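Local coordinates for uncharacterized protein (PDB 2QTP) that is of unknown function, but belongs to the amino-acid synthesis (DUF1185) family, which adopts a variant of the Bacillus chorismate mutase fold and probably acts in amino-acid metabolism, at residues K29-A34 against D148-R153; L131-G136 against M164-V169. All coordinates share one frame; numbering follows the deposited sequence.

Contact 1. Residues K29-A34 against D148-R153; sequences KAVAVA and DGIEVR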
# COMPACT_ATOMS: atom_id res chain seq x y z
N LYS A 29 -1.38 -11.62 7.45
CA LYS A 29 -0.97 -10.35 6.88
C LYS A 29 -2.11 -9.84 6.02
O LYS A 29 -2.80 -10.63 5.35
CB LYS A 29 0.25 -10.51 5.97
CG LYS A 29 1.40 -11.30 6.53
CD LYS A 29 2.53 -11.28 5.51
CE LYS A 29 3.81 -11.91 6.03
NZ LYS A 29 4.77 -11.94 4.90
N ALA A 30 -2.32 -8.53 6.01
CA ALA A 30 -3.33 -7.95 5.14
C ALA A 30 -2.72 -6.75 4.48
O ALA A 30 -1.85 -6.08 5.07
CB ALA A 30 -4.59 -7.56 5.92
N VAL A 31 -3.15 -6.47 3.26
CA VAL A 31 -2.74 -5.27 2.54
C VAL A 31 -3.95 -4.73 1.76
O VAL A 31 -4.70 -5.50 1.18
CB VAL A 31 -1.48 -5.51 1.61
CG1 VAL A 31 -1.61 -6.70 0.76
CG2 VAL A 31 -1.18 -4.26 0.73
N ALA A 32 -4.18 -3.43 1.85
CA ALA A 32 -5.26 -2.74 1.13
C ALA A 32 -4.58 -1.80 0.12
O ALA A 32 -3.62 -1.10 0.46
CB ALA A 32 -6.19 -1.97 2.11
N VAL A 33 -5.09 -1.81 -1.11
CA VAL A 33 -4.53 -1.08 -2.24
C VAL A 33 -5.61 -0.22 -2.92
O VAL A 33 -6.77 -0.68 -3.08
CB VAL A 33 -3.95 -2.07 -3.30
CG1 VAL A 33 -3.38 -1.34 -4.45
CG2 VAL A 33 -2.91 -2.94 -2.66
N ALA A 34 -5.25 1.01 -3.28
CA ALA A 34 -6.14 1.93 -4.04
C ALA A 34 -5.42 2.35 -5.29
O ALA A 34 -4.21 2.58 -5.29
CB ALA A 34 -6.54 3.16 -3.23
N ASP A 148 10.44 -7.58 6.64
CA ASP A 148 9.60 -8.60 6.03
C ASP A 148 8.77 -7.83 4.98
O ASP A 148 9.00 -6.62 4.77
CB ASP A 148 8.71 -9.27 7.10
CG ASP A 148 7.91 -10.46 6.56
OD1 ASP A 148 8.28 -11.00 5.49
OD2 ASP A 148 6.90 -10.84 7.21
N GLY A 149 7.83 -8.49 4.32
CA GLY A 149 7.00 -7.79 3.35
C GLY A 149 5.86 -8.59 2.77
O GLY A 149 5.70 -9.79 3.04
N ILE A 150 5.03 -7.92 1.99
CA ILE A 150 3.98 -8.61 1.27
C ILE A 150 3.92 -8.03 -0.14
O ILE A 150 4.04 -6.81 -0.32
CB ILE A 150 2.62 -8.57 2.04
CG1 ILE A 150 1.50 -9.27 1.23
CG2 ILE A 150 2.25 -7.11 2.43
CD1 ILE A 150 0.27 -9.81 2.09
N GLU A 151 3.77 -8.89 -1.13
CA GLU A 151 3.69 -8.48 -2.52
C GLU A 151 2.27 -8.25 -2.92
O GLU A 151 1.38 -9.03 -2.55
CB GLU A 151 4.35 -9.52 -3.40
CG GLU A 151 5.82 -9.62 -3.11
CD GLU A 151 6.58 -10.59 -3.98
OE1 GLU A 151 5.96 -11.29 -4.76
OE2 GLU A 151 7.81 -10.65 -3.89
N VAL A 152 2.04 -7.20 -3.68
CA VAL A 152 0.73 -6.94 -4.24
C VAL A 152 0.87 -6.61 -5.71
O VAL A 152 1.90 -6.10 -6.15
CB VAL A 152 -0.02 -5.75 -3.53
CG1 VAL A 152 -0.11 -5.97 -2.06
CG2 VAL A 152 0.66 -4.43 -3.78
N ARG A 153 -0.16 -6.96 -6.47
CA ARG A 153 -0.27 -6.50 -7.85
C ARG A 153 -1.69 -6.45 -8.28
O ARG A 153 -2.52 -7.05 -7.66
CB ARG A 153 0.55 -7.33 -8.81
CG ARG A 153 0.12 -8.71 -9.03
CD ARG A 153 0.63 -9.18 -10.41
NE ARG A 153 -0.45 -9.95 -10.94
CZ ARG A 153 -0.90 -9.93 -12.17
NH1 ARG A 153 -0.34 -9.23 -13.15
NH2 ARG A 153 -1.93 -10.69 -12.42
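Lys29, Val31 and Val33 point from one face of the mixed sheet toward Asp148, Ile150 and Val152 of a small antiparallel sheet, so two beta layers meet face to face within a variant of the Bacillus chorismate mutase fold. The strand axes cross at -47° and come within 8.3 Å, a spacing filled by branched side chains. Lys29 suits the partly exposed end: its chain, fully extended beyond CG, spans the gap and delivers NZ to Gly149 O at 3.0 Å, the donor tilted 29° out of the carbonyl plane. From NZ a longer salt bridge, weak as a hydrogen bond, runs to Asp148 OD2 at 3.3 Å, the lysine and aspartate side chains extending toward each other from the two strands. With an alanine here, Gly149 O would probably lose this donor and Asp148 the positive charge that faces it. Gly149, where a side chain would point away from the contact, offers just its backbone. The greasy foot of Lys29 is used too, since CB rests 3.9 Å from Ile150 CD1. That methyl, at the end of an extended isoleucine, lies equally near Val31 CG1. On the opposite face of the strand, Ala30, Ala32 and Ala34 are small enough for helix 49-70 to lie close. Val33 and Val152 lie alongside each other, pointing in opposite senses, CG2 to CG2 at 4.0 Å. Packing is tightest at Val31, where a chi1 of 49° turns both methyls to Val152 CG1, which lies 3.3 Å from Val31 CG1 and 3.4 Å from Val31 CG2, both closer than usual carbon contacts.

Contact 2. Residues L131-G136 against M164-V169; sequences LDVPLG and MVAVAV
This is a buried, wholly apolar face-to-face contact near the centre of the chain, where the first strand of the antiparallel pair 131-135 and 148-152 packs against strand 162-171 of the mixed sheet. No hydrogen bond joins the segments; interlocking methyl groups do the work. The axes cross at -39° and approach to 7.4 Å, a close spacing made possible by Ala166 and Ala168, whose side chains are single methyls. Val133 meets both with separate branches: CG2 packs on Ala166 CB and CG1 on Ala168 CB, each at 3.8 Å. A beta-branched residue is apt here because its two methyls diverge along strand 162-171. The Leu135 side chain leaves its backbone to one side of that strand, yet its end turns inward and sets CD2 3.7 Å from Ala168 CB, so this small residue is touched by two larger ones. At the other end the wider gap is closed by Met164 and Leu131, which extend to meet each other. Met164, present as selenomethionine, runs extended as far as selenium and then bends (chi3 70°), which lays its methyl CE alongside the leucine, 3.8 Å from Leu131 CB and 3.9 Å from Leu131 CD2. Strand 79-86 also borders this core, with Ser83 and Met85 touching Leu131. Two packed beta layers, with helix 49-70 behind the larger, are consistent with the variant of the Bacillus chorismate mutase fold described for this family.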
# COMPACT_ATOMS: atom_id res chain seq x y z
N LEU A 131 4.41 -4.88 -6.52
CA LEU A 131 4.91 -3.86 -5.58
C LEU A 131 5.14 -4.59 -4.27
O LEU A 131 4.24 -5.27 -3.76
CB LEU A 131 3.86 -2.74 -5.38
CG LEU A 131 4.07 -1.60 -4.38
CD1 LEU A 131 5.27 -0.70 -4.74
CD2 LEU A 131 2.74 -0.78 -4.28
N ASP A 132 6.34 -4.45 -3.73
CA ASP A 132 6.67 -5.05 -2.46
C ASP A 132 6.37 -4.05 -1.35
O ASP A 132 6.91 -2.95 -1.35
CB ASP A 132 8.14 -5.42 -2.46
CG ASP A 132 8.41 -6.77 -1.80
OD1 ASP A 132 7.88 -7.08 -0.68
OD2 ASP A 132 9.20 -7.52 -2.44
N VAL A 133 5.45 -4.40 -0.45
CA VAL A 133 5.11 -3.52 0.67
C VAL A 133 5.92 -3.95 1.91
O VAL A 133 5.77 -5.04 2.40
CB VAL A 133 3.62 -3.53 0.98
CG1 VAL A 133 3.28 -2.39 1.97
CG2 VAL A 133 2.82 -3.44 -0.32
N PRO A 134 6.80 -3.09 2.40
CA PRO A 134 7.60 -3.43 3.57
C PRO A 134 6.76 -3.53 4.86
O PRO A 134 5.68 -2.95 4.95
CB PRO A 134 8.61 -2.29 3.64
CG PRO A 134 8.01 -1.20 2.92
CD PRO A 134 7.09 -1.74 1.91
N LEU A 135 7.22 -4.31 5.82
CA LEU A 135 6.51 -4.48 7.09
C LEU A 135 7.52 -4.32 8.22
O LEU A 135 8.39 -5.16 8.41
CB LEU A 135 5.83 -5.85 7.19
CG LEU A 135 4.52 -6.06 6.43
CD1 LEU A 135 4.15 -7.56 6.41
CD2 LEU A 135 3.40 -5.24 7.05
N GLY A 136 7.41 -3.22 8.96
CA GLY A 136 8.33 -2.97 10.04
C GLY A 136 7.62 -3.27 11.35
O GLY A 136 6.49 -2.81 11.55
N MSE A 164 -0.73 3.57 -7.69
CA MSE A 164 -1.22 2.43 -6.92
C MSE A 164 -0.59 2.57 -5.53
O MSE A 164 0.63 2.55 -5.39
CB MSE A 164 -0.86 1.09 -7.59
CG MSE A 164 -1.51 -0.09 -7.00
SE MSE A 164 -1.19 -1.76 -7.81
CE MSE A 164 0.72 -2.04 -7.32
N VAL A 165 -1.41 2.79 -4.53
CA VAL A 165 -0.95 3.02 -3.16
C VAL A 165 -1.39 1.84 -2.27
O VAL A 165 -2.50 1.41 -2.38
CB VAL A 165 -1.61 4.32 -2.63
CG1 VAL A 165 -1.06 4.69 -1.25
CG2 VAL A 165 -1.43 5.46 -3.67
N ALA A 166 -0.52 1.37 -1.39
CA ALA A 166 -0.78 0.24 -0.52
C ALA A 166 -0.41 0.51 0.94
O ALA A 166 0.59 1.17 1.24
CB ALA A 166 -0.01 -1.02 -1.04
N VAL A 167 -1.24 -0.02 1.84
CA VAL A 167 -0.96 -0.06 3.29
C VAL A 167 -1.11 -1.52 3.75
O VAL A 167 -2.09 -2.21 3.39
CB VAL A 167 -1.93 0.85 4.06
CG1 VAL A 167 -1.81 0.61 5.57
CG2 VAL A 167 -1.69 2.37 3.67
N ALA A 168 -0.15 -2.00 4.53
CA ALA A 168 -0.15 -3.38 5.03
C ALA A 168 -0.03 -3.37 6.55
O ALA A 168 0.55 -2.44 7.12
CB ALA A 168 1.00 -4.16 4.42
N VAL A 169 -0.60 -4.40 7.17
CA VAL A 169 -0.61 -4.63 8.60
C VAL A 169 -0.48 -6.15 8.81
O VAL A 169 -0.97 -6.93 7.98
CB VAL A 169 -1.94 -4.11 9.25
CG1 VAL A 169 -1.90 -4.26 10.76
CG2 VAL A 169 -2.19 -2.63 8.89

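Overall arrangement
Contacts 1 and 2 are two parts of one interface, their centres about 5 Å apart. In the small sheet, strands 131-135 and 148-152 are antiparallel neighbours, probably hydrogen-bonded from Val133 N to Ile150 O and from Leu131 N to Val152 O, each at 2.8 Å. In the mixed sheet, strands 21-37 and 162-171 are likewise antiparallel, through backbone bonds of Ala30 with Val169 and Ala32 with Val167. Val33 CG1 packs 3.4 Å from Met164 CG, and Ile150 also touches Ala168, so the cores merge. Contact 1 reaches a partly exposed ionic edge, whereas contact 2 is entirely buried. The segments alternate along the chain, interlocking its early and late strands.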